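PDB 3A32: threonine--tRNA ligase catalytic subunit, which probably attaches threonine to tRNA(Thr) by way of threonyl-adenylate, as a zinc-binding class II synthetase that lacks a domain for editing mischarged serine. Local coordinates for residues V181-K186 against N240-I245; R173-V178 against R233-R238; T201-L206 against D246-E251; D262-V267 against E275-T280. All blocks are in the same frame, centred on the assembly; numbering follows the deposited sequence.

Following the chain from the N terminus, the first element to take part is helix 174-191, whose beginning supplies contact 2 and whose middle supplies contact 1. The chain then forms strand 202-207 and comes back along helix 222-243, which closes contact 2 with residues 233-238 and, at its end, contact 1 with residues 240-245. Strand 246-250 follows at once and closes contact 3 against 201-206. These three closures cross, their segments alternating along the sequence. Contact 4 comes later in series, closing the hairpin 260-268/273-284. Contacts 1 and 2 join the two helices; contacts 3 and 4 join the four strands at one end of the large mixed sheet, meeting where strands 202-207 and 260-268 are neighbours.

Contact 1 of 4, residues V181-K186 against N240-I245; sequences VFEEMK and NEKYGI
The Y243 ring lies between two lysine chains. Over one face comes K186, its CE 4.0 Å from the ring centroid in a CH-pi contact; over the opposite face lies CG of the adjacent K242, centred on the ring. Tyrosine suits this place because its flat carbon surface accepts the aliphatic parts of both lysines while its hydroxyl reaches a charge. At the ring's edge E183 OE1 takes the hydrogen bond from Y243 OH (2.7 Å) on its syn lone pair, the carboxylate plane turned 69° from the ring. A bend in the E183 chain (chi2 -76°) brings the carboxylate there, and OE2 forms a salt bridge with NZ of the extended K242 at 3.2 Å. K186 sends its own charge on to E190. A phenylalanine in place of Y243 would probably leave E183 OE1 without its donor and the carboxylate freer to turn. F182 meets its partners edgewise: I245 CD1 touches F182 CZ at 3.4 Å, and Y243 CE2 approaches F182 CE2 at 3.5 Å, the two rings being obliquely inclined. G244, with positive phi, ends the second helix, and N240 ND2 donates to I245 O (3.0 Å) across that turn. Beneath this layer F182 packs on F202 of strand 202-207 and F263 of strand 260-268, joining the helix pair to the central sheet.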
loop_
_atom_site.group_PDB
_atom_site.type_symbol
_atom_site.label_atom_id
_atom_site.label_comp_id
_atom_site.label_asym_id
_atom_site.label_seq_id
_atom_site.Cartn_x
_atom_site.Cartn_y
_atom_site.Cartn_z
ATOM N N VAL A 181 15.982 12.133 -11.981
ATOM C CA VAL A 181 14.816 11.290 -12.322
ATOM C C VAL A 181 15.252 10.223 -13.282
ATOM O O VAL A 181 14.871 9.068 -13.104
ATOM C CB VAL A 181 13.595 12.088 -12.847
ATOM C CG1 VAL A 181 12.472 11.130 -13.356
ATOM C CG2 VAL A 181 13.042 12.983 -11.715
ATOM N N PHE A 182 16.117 10.580 -14.245
ATOM C CA PHE A 182 16.704 9.540 -15.058
ATOM C C PHE A 182 17.429 8.519 -14.182
ATOM O O PHE A 182 17.293 7.314 -14.405
ATOM C CB PHE A 182 17.683 10.064 -16.141
ATOM C CG PHE A 182 18.472 8.950 -16.796
ATOM C CD1 PHE A 182 17.939 8.229 -17.857
ATOM C CD2 PHE A 182 19.718 8.597 -16.326
ATOM C CE1 PHE A 182 18.660 7.169 -18.457
ATOM C CE2 PHE A 182 20.437 7.534 -16.912
ATOM C CZ PHE A 182 19.890 6.830 -17.979
ATOM N N GLU A 183 18.207 8.993 -13.199
ATOM C CA GLU A 183 19.007 8.079 -12.353
ATOM C C GLU A 183 18.082 7.189 -11.498
ATOM O O GLU A 183 18.369 6.036 -11.273
ATOM C CB GLU A 183 20.007 8.840 -11.465
ATOM C CG GLU A 183 21.174 9.478 -12.208
ATOM C CD GLU A 183 22.282 8.489 -12.666
ATOM O OE1 GLU A 183 21.989 7.476 -13.315
ATOM O OE2 GLU A 183 23.472 8.733 -12.369
ATOM N N GLU A 184 16.958 7.741 -11.063
ATOM C CA GLU A 184 15.947 6.960 -10.364
ATOM C C GLU A 184 15.362 5.838 -11.233
ATOM O O GLU A 184 15.238 4.713 -10.792
ATOM C CB GLU A 184 14.850 7.919 -9.865
ATOM C CG GLU A 184 15.355 8.773 -8.724
ATOM C CD GLU A 184 14.539 9.979 -8.444
ATOM O OE1 GLU A 184 13.441 10.173 -9.005
ATOM O OE2 GLU A 184 15.010 10.757 -7.607
ATOM N N MET A 185 15.024 6.160 -12.480
ATOM C CA MET A 185 14.460 5.198 -13.423
ATOM C C MET A 185 15.418 4.016 -13.633
ATOM O O MET A 185 15.006 2.844 -13.589
ATOM C CB MET A 185 14.120 5.919 -14.748
ATOM C CG MET A 185 13.564 4.998 -15.869
ATOM S SD MET A 185 14.890 4.040 -16.662
ATOM C CE MET A 185 16.149 5.272 -17.085
ATOM N N LYS A 186 16.696 4.336 -13.834
ATOM C CA LYS A 186 17.725 3.326 -14.021
ATOM C C LYS A 186 17.906 2.370 -12.813
ATOM O O LYS A 186 18.002 1.136 -12.983
ATOM C CB LYS A 186 19.024 4.039 -14.370
ATOM C CG LYS A 186 20.241 3.141 -14.509
ATOM C CD LYS A 186 21.272 3.893 -15.251
ATOM C CE LYS A 186 22.426 3.007 -15.739
ATOM N NZ LYS A 186 23.116 2.239 -14.629
ATOM N N ASN A 240 23.943 11.138 -21.838
ATOM C CA ASN A 240 24.708 10.593 -22.954
ATOM C C ASN A 240 26.210 10.565 -22.635
ATOM O O ASN A 240 26.882 9.586 -22.907
ATOM C CB ASN A 240 24.429 11.347 -24.253
ATOM C CG ASN A 240 25.447 11.022 -25.347
ATOM O OD1 ASN A 240 26.514 11.646 -25.430
ATOM N ND2 ASN A 240 25.115 10.060 -26.191
ATOM N N GLU A 241 26.710 11.622 -21.996
ATOM C CA GLU A 241 28.102 11.654 -21.623
ATOM C C GLU A 241 28.393 10.510 -20.704
ATOM O O GLU A 241 29.405 9.872 -20.873
ATOM C CB GLU A 241 28.531 12.988 -20.985
ATOM C CG GLU A 241 30.080 13.161 -21.026
ATOM C CD GLU A 241 30.613 14.145 -19.988
ATOM O OE1 GLU A 241 30.121 15.313 -19.948
ATOM O OE2 GLU A 241 31.537 13.746 -19.218
ATOM N N LYS A 242 27.506 10.238 -19.735
ATOM C CA LYS A 242 27.813 9.234 -18.688
ATOM C C LYS A 242 27.632 7.782 -19.142
ATOM O O LYS A 242 28.431 6.899 -18.773
ATOM C CB LYS A 242 27.016 9.495 -17.407
ATOM C CG LYS A 242 27.448 8.575 -16.233
ATOM C CD LYS A 242 26.688 8.817 -14.923
ATOM C CE LYS A 242 27.136 7.844 -13.824
ATOM N NZ LYS A 242 26.632 8.149 -12.391
ATOM N N TYR A 243 26.596 7.538 -19.957
ATOM C CA TYR A 243 26.248 6.177 -20.349
ATOM C C TYR A 243 26.301 5.878 -21.841
ATOM O O TYR A 243 26.095 4.705 -22.280
ATOM C CB TYR A 243 24.852 5.860 -19.829
ATOM C CG TYR A 243 24.710 6.005 -18.342
ATOM C CD1 TYR A 243 25.314 5.086 -17.468
ATOM C CD2 TYR A 243 23.982 7.048 -17.800
ATOM C CE1 TYR A 243 25.184 5.214 -16.095
ATOM C CE2 TYR A 243 23.861 7.189 -16.442
ATOM C CZ TYR A 243 24.444 6.260 -15.602
ATOM O OH TYR A 243 24.300 6.394 -14.248
ATOM N N GLY A 244 26.529 6.918 -22.633
ATOM C CA GLY A 244 26.659 6.755 -24.093
ATOM C C GLY A 244 25.296 6.430 -24.654
ATOM O O GLY A 244 25.198 5.926 -25.763
ATOM N N ILE A 245 24.248 6.726 -23.857
ATOM C CA ILE A 245 22.860 6.435 -24.182
ATOM C C ILE A 245 22.417 7.464 -25.214
ATOM O O ILE A 245 22.627 8.697 -25.080
ATOM C CB ILE A 245 21.914 6.464 -22.906
ATOM C CG1 ILE A 245 22.125 5.222 -22.030
ATOM C CG2 ILE A 245 20.436 6.629 -23.300
ATOM C CD1 ILE A 245 21.312 5.266 -20.704
#

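Contact 2 of 4, residues R173-V178 against R233-R238; sequences RVIDVV and REAASR
I175 and R238 cross at nearly a right angle, with the methyl CG2 of I175 set over the centre of the R238 guanidinium, 3.4 Å above its plane. D176 OD1 lies instead at the edge of this group, in plane, 3.4 Å from R238 NH1. The carboxylate is turned 58° from the guanidinium, and at this separation the pair is a salt bridge, not a hydrogen bond. Arginine fits here since its face can rest on a hydrocarbon while its edge meets a charge. The R238 chain, extended from CG to NE, reaches across from the second helix to the first; R173 NE completes the network with a long ion pair to D176 OD2. In the class II synthetase core these helices, 174-191 and 222-243, pack side by side, their local axes 8.6 Å apart at closest approach and crossing at -48°. The backbones come nearest at I175 and A235, where alanine takes little room: A235 CB presses tightly on V178 CG1 at 3.5 Å. I175 CG1 stands opposite its carbonyl carbon (chi1 -66°), and CD1 touches E234 CB at 3.7 Å where the two side chains cross at a slant. With an alanine at I175, both the guanidinium face and E234 CB would probably lose their hydrocarbon neighbour, leaving R238 freer to swing. On the sheet side, V178 also touches I281 and F283 of strand 273-284.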
loop_
_atom_site.group_PDB
_atom_site.type_symbol
_atom_site.label_atom_id
_atom_site.label_comp_id
_atom_site.label_asym_id
_atom_site.label_seq_id
_atom_site.Cartn_x
_atom_site.Cartn_y
_atom_site.Cartn_z
ATOM N N ARG A 173 18.092 24.509 -9.996
ATOM C CA ARG A 173 18.212 23.105 -9.640
ATOM C C ARG A 173 17.546 22.183 -10.709
ATOM O O ARG A 173 17.594 20.969 -10.603
ATOM C CB ARG A 173 17.587 22.920 -8.239
ATOM C CG ARG A 173 18.454 23.449 -7.002
ATOM C CD ARG A 173 19.672 22.507 -6.640
ATOM N NE ARG A 173 19.460 21.099 -7.056
ATOM C CZ ARG A 173 19.017 20.093 -6.273
ATOM N NH1 ARG A 173 18.758 20.303 -4.974
ATOM N NH2 ARG A 173 18.839 18.854 -6.785
ATOM N N VAL A 174 16.947 22.769 -11.753
ATOM C CA VAL A 174 16.039 22.014 -12.625
ATOM C C VAL A 174 16.785 20.939 -13.439
ATOM O O VAL A 174 16.292 19.794 -13.563
ATOM C CB VAL A 174 15.083 22.923 -13.507
ATOM C CG1 VAL A 174 15.874 23.802 -14.510
ATOM C CG2 VAL A 174 14.018 22.069 -14.259
ATOM N N ILE A 175 17.968 21.278 -13.951
ATOM C CA ILE A 175 18.775 20.313 -14.711
ATOM C C ILE A 175 19.111 19.069 -13.848
ATOM O O ILE A 175 18.978 17.905 -14.304
ATOM C CB ILE A 175 20.069 20.977 -15.327
ATOM C CG1 ILE A 175 19.708 22.026 -16.408
ATOM C CG2 ILE A 175 21.050 19.913 -15.834
ATOM C CD1 ILE A 175 20.886 22.967 -16.846
ATOM N N ASP A 176 19.505 19.310 -12.601
ATOM C CA ASP A 176 19.841 18.233 -11.666
ATOM C C ASP A 176 18.626 17.331 -11.358
ATOM O O ASP A 176 18.767 16.109 -11.206
ATOM C CB ASP A 176 20.328 18.829 -10.339
ATOM C CG ASP A 176 21.820 19.333 -10.368
ATOM O OD1 ASP A 176 22.591 19.088 -11.303
ATOM O OD2 ASP A 176 22.211 20.019 -9.413
ATOM N N VAL A 177 17.454 17.946 -11.199
ATOM C CA VAL A 177 16.237 17.233 -10.940
ATOM C C VAL A 177 15.889 16.307 -12.104
ATOM O O VAL A 177 15.587 15.119 -11.896
ATOM C CB VAL A 177 15.084 18.230 -10.634
ATOM C CG1 VAL A 177 13.738 17.617 -10.955
ATOM C CG2 VAL A 177 15.156 18.719 -9.139
ATOM N N VAL A 178 15.984 16.835 -13.334
ATOM C CA VAL A 178 15.744 16.046 -14.544
ATOM C C VAL A 178 16.682 14.855 -14.632
ATOM O O VAL A 178 16.256 13.712 -14.930
ATOM C CB VAL A 178 15.766 16.922 -15.880
ATOM C CG1 VAL A 178 15.533 16.031 -17.138
ATOM C CG2 VAL A 178 14.696 17.959 -15.834
ATOM N N ARG A 233 17.871 19.321 -22.487
ATOM C CA ARG A 233 19.027 19.122 -23.343
ATOM C C ARG A 233 20.288 18.909 -22.530
ATOM O O ARG A 233 21.041 17.977 -22.805
ATOM C CB ARG A 233 19.207 20.284 -24.334
ATOM C CG ARG A 233 18.215 20.263 -25.453
ATOM C CD ARG A 233 18.483 21.376 -26.434
ATOM N NE ARG A 233 17.468 21.377 -27.465
ATOM C CZ ARG A 233 16.675 22.407 -27.719
ATOM N NH1 ARG A 233 16.807 23.538 -27.031
ATOM N NH2 ARG A 233 15.778 22.328 -28.685
ATOM N N GLU A 234 20.512 19.748 -21.522
ATOM C CA GLU A 234 21.663 19.580 -20.637
ATOM C C GLU A 234 21.627 18.275 -19.871
ATOM O O GLU A 234 22.627 17.589 -19.790
ATOM C CB GLU A 234 21.775 20.737 -19.644
ATOM C CG GLU A 234 22.113 22.050 -20.294
ATOM C CD GLU A 234 23.598 22.122 -20.837
ATOM O OE1 GLU A 234 24.380 21.117 -20.724
ATOM O OE2 GLU A 234 23.947 23.213 -21.372
ATOM N N ALA A 235 20.465 17.949 -19.307
ATOM C CA ALA A 235 20.292 16.696 -18.573
ATOM C C ALA A 235 20.576 15.482 -19.469
ATOM O O ALA A 235 21.363 14.604 -19.089
ATOM C CB ALA A 235 18.881 16.604 -17.905
ATOM N N ALA A 236 19.978 15.483 -20.661
ATOM C CA ALA A 236 20.175 14.447 -21.670
ATOM C C ALA A 236 21.627 14.396 -22.127
ATOM O O ALA A 236 22.148 13.329 -22.460
ATOM C CB ALA A 236 19.274 14.703 -22.882
ATOM N N SER A 237 22.278 15.546 -22.151
ATOM C CA SER A 237 23.684 15.573 -22.542
ATOM C C SER A 237 24.538 14.937 -21.452
ATOM O O SER A 237 25.493 14.221 -21.756
ATOM C CB SER A 237 24.131 17.001 -22.902
ATOM O OG SER A 237 25.540 17.088 -22.950
ATOM N N ARG A 238 24.182 15.150 -20.186
ATOM C CA ARG A 238 24.836 14.411 -19.086
ATOM C C ARG A 238 24.561 12.919 -19.109
ATOM O O ARG A 238 25.454 12.112 -18.828
ATOM C CB ARG A 238 24.473 14.983 -17.723
ATOM C CG ARG A 238 25.070 16.342 -17.534
ATOM C CD ARG A 238 24.491 17.059 -16.336
ATOM N NE ARG A 238 24.730 18.490 -16.514
ATOM C CZ ARG A 238 24.552 19.409 -15.565
ATOM N NH1 ARG A 238 24.086 19.054 -14.346
ATOM N NH2 ARG A 238 24.819 20.686 -15.853
#

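Contact 3 of 4, residues T201-L206 against D246-E251; sequences TFKVRL and DIVELE. With SO4 (sulfate ion), chain C.
K203 CD lies against V248 CG2 at 3.8 Å, beneath a sulfate, probably from the crystallisation liquor, that both strands touch. K203 NZ donates to sulfate O1 (2.8 Å) and weakly to O4; R205 NH2 also reaches O4, which sits in the guanidinium plane at its edge (3.0 Å). A bend at chi3 (66°) brings the lysine ammonium round to the anion. Both cations also pair with E275, two strands away. Long basic chains suit this face, their methylenes lying on V248 and L250 and their charged ends reaching an anion. The two strands are the parallel pair of a beta-alpha-beta unit, joined through helix 222-243. Four backbone bonds zip them together: V204 N to D246 O, V248 N to V204 O, L206 N to V248 O at 2.7 Å, and L250 N to L206 O. At the start of the pair, a water bridges F202 O and D246 N instead. On the face of V204 and L206, apolar side chains meet, I247 CD1 lying 3.8 Å from V204 CB and I247 CG2 near L206 CG (4.1 Å). Outside that layer, I247 packs on A236 and N240 of the connecting helix; E249, on the same face, turns to R233.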
loop_
_atom_site.group_PDB
_atom_site.type_symbol
_atom_site.label_atom_id
_atom_site.label_comp_id
_atom_site.label_asym_id
_atom_site.label_seq_id
_atom_site.Cartn_x
_atom_site.Cartn_y
_atom_site.Cartn_z
ATOM N N THR A 201 20.734 -0.762 -24.871
ATOM C CA THR A 201 19.387 -1.176 -24.498
ATOM C C THR A 201 18.450 -0.001 -24.250
ATOM O O THR A 201 17.312 -0.182 -23.886
ATOM C CB THR A 201 19.369 -2.082 -23.243
ATOM O OG1 THR A 201 19.716 -1.305 -22.107
ATOM C CG2 THR A 201 20.363 -3.242 -23.367
ATOM N N PHE A 202 18.916 1.214 -24.434
ATOM C CA PHE A 202 18.128 2.336 -23.893
ATOM C C PHE A 202 18.237 3.556 -24.798
ATOM O O PHE A 202 19.284 3.787 -25.403
ATOM C CB PHE A 202 18.502 2.656 -22.427
ATOM C CG PHE A 202 17.346 3.190 -21.605
ATOM C CD1 PHE A 202 16.420 2.301 -21.008
ATOM C CD2 PHE A 202 17.146 4.574 -21.468
ATOM C CE1 PHE A 202 15.335 2.756 -20.318
ATOM C CE2 PHE A 202 16.056 5.059 -20.740
ATOM C CZ PHE A 202 15.135 4.112 -20.135
ATOM N N LYS A 203 17.135 4.294 -24.881
ATOM C CA LYS A 203 17.032 5.494 -25.669
ATOM C C LYS A 203 16.267 6.567 -24.863
ATOM O O LYS A 203 15.277 6.270 -24.175
ATOM C CB LYS A 203 16.290 5.127 -26.989
ATOM C CG LYS A 203 16.067 6.260 -27.927
ATOM C CD LYS A 203 15.984 5.836 -29.408
ATOM C CE LYS A 203 14.754 4.991 -29.666
ATOM N NZ LYS A 203 14.536 4.674 -31.114
ATOM N N VAL A 204 16.706 7.816 -24.958
ATOM C CA VAL A 204 16.002 8.928 -24.360
ATOM C C VAL A 204 15.468 9.814 -25.494
ATOM O O VAL A 204 16.240 10.289 -26.315
ATOM C CB VAL A 204 16.917 9.745 -23.386
ATOM C CG1 VAL A 204 16.416 11.169 -23.237
ATOM C CG2 VAL A 204 16.987 9.064 -21.998
ATOM N N ARG A 205 14.157 10.041 -25.525
ATOM C CA ARG A 205 13.543 10.847 -26.574
ATOM C C ARG A 205 12.983 12.155 -26.013
ATOM O O ARG A 205 12.119 12.141 -25.139
ATOM C CB ARG A 205 12.413 10.049 -27.251
ATOM C CG ARG A 205 11.650 10.782 -28.363
ATOM C CD ARG A 205 10.492 9.886 -28.888
ATOM N NE ARG A 205 11.051 8.896 -29.782
ATOM C CZ ARG A 205 10.835 7.587 -29.725
ATOM N NH1 ARG A 205 10.000 7.061 -28.824
ATOM N NH2 ARG A 205 11.458 6.801 -30.603
ATOM N N LEU A 206 13.406 13.280 -26.572
ATOM C CA LEU A 206 12.861 14.574 -26.155
ATOM C C LEU A 206 11.820 15.051 -27.133
ATOM O O LEU A 206 12.022 14.947 -28.355
ATOM C CB LEU A 206 13.964 15.621 -26.040
ATOM C CG LEU A 206 15.294 15.286 -25.331
ATOM C CD1 LEU A 206 16.211 16.541 -25.211
ATOM C CD2 LEU A 206 15.136 14.620 -23.934
ATOM N N ASP A 246 21.793 6.989 -26.269
ATOM C CA ASP A 246 21.585 7.990 -27.255
ATOM C C ASP A 246 20.265 8.833 -27.108
ATOM O O ASP A 246 19.275 8.378 -26.468
ATOM C CB ASP A 246 22.109 7.521 -28.619
ATOM C CG ASP A 246 21.175 6.667 -29.330
ATOM O OD1 ASP A 246 21.647 5.670 -29.918
ATOM O OD2 ASP A 246 19.993 7.039 -29.327
ATOM N N ILE A 247 20.327 10.078 -27.589
ATOM C CA ILE A 247 19.327 11.081 -27.325
ATOM C C ILE A 247 18.704 11.423 -28.652
ATOM O O ILE A 247 19.419 11.630 -29.616
ATOM C CB ILE A 247 19.963 12.409 -26.758
ATOM C CG1 ILE A 247 20.912 12.146 -25.563
ATOM C CG2 ILE A 247 18.845 13.435 -26.407
ATOM C CD1 ILE A 247 20.215 11.306 -24.406
ATOM N N VAL A 248 17.379 11.459 -28.706
ATOM C CA VAL A 248 16.639 11.743 -29.924
ATOM C C VAL A 248 15.796 12.966 -29.589
ATOM O O VAL A 248 15.163 12.967 -28.552
ATOM C CB VAL A 248 15.681 10.560 -30.328
ATOM C CG1 VAL A 248 14.750 11.004 -31.427
ATOM C CG2 VAL A 248 16.471 9.357 -30.829
ATOM N N GLU A 249 15.780 13.984 -30.461
ATOM C CA GLU A 249 14.996 15.202 -30.259
ATOM C C GLU A 249 13.982 15.423 -31.385
ATOM O O GLU A 249 14.349 15.376 -32.577
ATOM C CB GLU A 249 15.911 16.405 -30.131
ATOM C CG GLU A 249 15.192 17.579 -29.549
ATOM C CD GLU A 249 16.047 18.806 -29.351
ATOM O OE1 GLU A 249 17.152 18.719 -28.768
ATOM O OE2 GLU A 249 15.580 19.887 -29.769
ATOM N N LEU A 250 12.699 15.613 -31.020
ATOM C CA LEU A 250 11.657 15.809 -32.004
ATOM C C LEU A 250 11.006 17.179 -31.877
ATOM O O LEU A 250 10.283 17.468 -30.905
ATOM C CB LEU A 250 10.588 14.718 -31.941
ATOM C CG LEU A 250 10.988 13.221 -31.922
ATOM C CD1 LEU A 250 9.780 12.388 -31.592
ATOM C CD2 LEU A 250 11.600 12.773 -33.258
ATOM N N GLU A 251 11.246 18.009 -32.884
ATOM C CA GLU A 251 10.679 19.322 -32.932
ATOM C C GLU A 251 9.184 19.225 -33.147
ATOM O O GLU A 251 8.721 18.429 -33.976
ATOM C CB GLU A 251 11.360 20.180 -34.015
ATOM C CG GLU A 251 10.681 21.575 -34.234
ATOM C CD GLU A 251 11.444 22.480 -35.240
ATOM O OE1 GLU A 251 12.273 21.937 -35.999
ATOM O OE2 GLU A 251 11.225 23.712 -35.249
HETATM S S SO4 C . 14.729 7.074 -33.586
HETATM O O1 SO4 C . 15.802 6.570 -32.724
HETATM O O2 SO4 C . 15.000 8.464 -33.942
HETATM O O3 SO4 C . 14.746 6.257 -34.798
HETATM O O4 SO4 C . 13.410 7.024 -32.927
HETATM O O HOH W 1 21.430 4.063 -26.882
#

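Contact 4 of 4, residues D262-V267 against E275-T280; sequences DFIMMV and EWQMGT
With CG opposite the backbone nitrogen in both M265 and W276 (chi1 -179° and 171°), SD and the indole extend in a set direction from the face on which these two residues pair, in a beta hairpin of strands 260-268 and 273-284. Their sulfur and ring meet obliquely, M265 SD lying 5.2 Å from the centroid of the six-membered ring of W276, a Met-aromatic contact. The extended M278 chain (chi3 175°) reaches far enough to lay CE over the centre of the W276 indole; CE also touches M265 CB at 3.7 Å. Flexible methionines suit this place, moulding themselves to a broad ring; helix 317-327 packs on the same cluster through F320, V323 and Y324. M265 and W276 form a hydrogen-bonded pair, with W276 N to M265 O at 2.7 Å. Toward D262 the register slips by one residue in a beta bulge: F263 O accepts from M278 N (2.8 Å), whereas F263 N donates to G279 O (3.1 Å). Glycine is fitting at 279 because a beta carbon there would press on F263 CD2. Beyond the bulge, at the non-hydrogen-bonded pair D262/T280, T280 OG1 faces D262 OD1 as a hydrogen-bond donor, though the modelled separation is doubtfully short; the T280 side chain is about 10 Å from the zinc ion. On the face of I264 and M266, the methylenes of E275 provide hydrocarbon surface, its CB lying 3.6 Å from I264 CG2, its carboxylate turning to the basic pair of strand 202-207. At the W276 ring edge, V267 CG1 lies near the ring plane, 4.1 Å from W276 CE3.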
loop_
_atom_site.group_PDB
_atom_site.type_symbol
_atom_site.label_atom_id
_atom_site.label_comp_id
_atom_site.label_asym_id
_atom_site.label_seq_id
_atom_site.Cartn_x
_atom_site.Cartn_y
_atom_site.Cartn_z
ATOM N N ASP A 262 10.976 11.041 -22.733
ATOM C CA ASP A 262 10.422 9.695 -22.538
ATOM C C ASP A 262 11.546 8.712 -22.394
ATOM O O ASP A 262 12.567 8.837 -23.059
ATOM C CB ASP A 262 9.562 9.300 -23.716
ATOM C CG ASP A 262 8.266 10.084 -23.743
ATOM O OD1 ASP A 262 7.596 10.105 -22.670
ATOM O OD2 ASP A 262 7.958 10.700 -24.801
ATOM N N PHE A 263 11.350 7.770 -21.480
ATOM C CA PHE A 263 12.283 6.676 -21.233
ATOM C C PHE A 263 11.911 5.484 -22.101
ATOM O O PHE A 263 10.798 4.988 -22.007
ATOM C CB PHE A 263 12.137 6.209 -19.788
ATOM C CG PHE A 263 12.435 7.278 -18.759
ATOM C CD1 PHE A 263 13.640 8.040 -18.821
ATOM C CD2 PHE A 263 11.566 7.483 -17.696
ATOM C CE1 PHE A 263 13.913 8.972 -17.853
ATOM C CE2 PHE A 263 11.852 8.422 -16.719
ATOM C CZ PHE A 263 13.004 9.152 -16.796
ATOM N N ILE A 264 12.847 5.002 -22.893
ATOM C CA ILE A 264 12.548 3.984 -23.855
ATOM C C ILE A 264 13.590 2.875 -23.805
ATOM O O ILE A 264 14.747 3.096 -24.159
ATOM C CB ILE A 264 12.507 4.554 -25.309
ATOM C CG1 ILE A 264 11.337 5.520 -25.483
ATOM C CG2 ILE A 264 12.318 3.417 -26.308
ATOM C CD1 ILE A 264 11.668 6.601 -26.405
ATOM N N MET A 265 13.173 1.685 -23.384
ATOM C CA MET A 265 14.039 0.527 -23.485
ATOM C C MET A 265 13.952 -0.068 -24.892
ATOM O O MET A 265 12.859 -0.234 -25.426
ATOM C CB MET A 265 13.638 -0.524 -22.449
ATOM C CG MET A 265 14.528 -1.739 -22.489
ATOM S SD MET A 265 14.604 -2.526 -20.886
ATOM C CE MET A 265 15.531 -1.297 -19.930
ATOM N N MET A 266 15.100 -0.391 -25.461
ATOM C CA MET A 266 15.208 -1.128 -26.716
ATOM C C MET A 266 15.326 -2.626 -26.483
ATOM O O MET A 266 16.244 -3.088 -25.793
ATOM C CB MET A 266 16.399 -0.643 -27.534
ATOM C CG MET A 266 16.327 0.830 -27.853
ATOM S SD MET A 266 14.758 1.327 -28.652
ATOM C CE MET A 266 14.824 0.258 -30.133
ATOM N N VAL A 267 14.379 -3.381 -27.053
ATOM C CA VAL A 267 14.387 -4.821 -26.915
ATOM C C VAL A 267 14.461 -5.508 -28.286
ATOM O O VAL A 267 14.166 -4.915 -29.323
ATOM C CB VAL A 267 13.201 -5.363 -26.031
ATOM C CG1 VAL A 267 13.081 -4.596 -24.717
ATOM C CG2 VAL A 267 11.877 -5.330 -26.761
ATOM N N GLU A 275 10.726 -0.804 -29.531
ATOM C CA GLU A 275 10.766 0.103 -28.367
ATOM C C GLU A 275 9.792 -0.368 -27.315
ATOM O O GLU A 275 8.714 -0.865 -27.647
ATOM C CB GLU A 275 10.395 1.514 -28.735
ATOM C CG GLU A 275 11.313 2.158 -29.735
ATOM C CD GLU A 275 10.989 3.618 -29.906
ATOM O OE1 GLU A 275 10.047 4.128 -29.225
ATOM O OE2 GLU A 275 11.692 4.254 -30.726
ATOM N N TRP A 276 10.198 -0.231 -26.057
ATOM C CA TRP A 276 9.325 -0.454 -24.916
ATOM C C TRP A 276 9.296 0.875 -24.153
ATOM O O TRP A 276 10.235 1.162 -23.396
ATOM C CB TRP A 276 9.874 -1.595 -24.026
ATOM C CG TRP A 276 9.185 -1.794 -22.701
ATOM C CD1 TRP A 276 8.087 -1.112 -22.203
ATOM C CD2 TRP A 276 9.519 -2.780 -21.712
ATOM N NE1 TRP A 276 7.744 -1.594 -20.944
ATOM C CE2 TRP A 276 8.582 -2.641 -20.637
ATOM C CE3 TRP A 276 10.528 -3.772 -21.626
ATOM C CZ2 TRP A 276 8.633 -3.443 -19.490
ATOM C CZ3 TRP A 276 10.581 -4.565 -20.491
ATOM C CH2 TRP A 276 9.640 -4.388 -19.425
ATOM N N GLN A 277 8.244 1.676 -24.354
ATOM C CA GLN A 277 8.142 2.968 -23.696
ATOM C C GLN A 277 7.747 2.799 -22.234
ATOM O O GLN A 277 6.847 2.007 -21.887
ATOM C CB GLN A 277 7.154 3.927 -24.401
ATOM C CG GLN A 277 7.395 5.435 -24.006
ATOM C CD GLN A 277 6.721 6.403 -24.926
ATOM O OE1 GLN A 277 5.675 6.928 -24.579
ATOM N NE2 GLN A 277 7.308 6.660 -26.127
ATOM N N MET A 278 8.439 3.544 -21.381
ATOM C CA MET A 278 8.222 3.470 -19.930
ATOM C C MET A 278 7.682 4.817 -19.408
ATOM O O MET A 278 6.675 5.314 -19.968
ATOM C CB MET A 278 9.503 3.015 -19.226
ATOM C CG MET A 278 9.815 1.608 -19.629
ATOM S SD MET A 278 11.394 1.004 -19.065
ATOM C CE MET A 278 11.309 -0.675 -19.614
ATOM N N GLY A 279 8.347 5.415 -18.409
ATOM C CA GLY A 279 7.852 6.658 -17.812
ATOM C C GLY A 279 8.213 7.878 -18.667
ATOM O O GLY A 279 8.744 7.723 -19.769
ATOM N N THR A 280 7.939 9.068 -18.147
ATOM C CA THR A 280 8.110 10.336 -18.829
ATOM C C THR A 280 8.514 11.387 -17.794
ATOM O O THR A 280 8.237 11.230 -16.598
ATOM C CB THR A 280 6.786 10.788 -19.563
ATOM O OG1 THR A 280 6.463 9.812 -20.571
ATOM C CG2 THR A 280 6.985 12.071 -20.334
#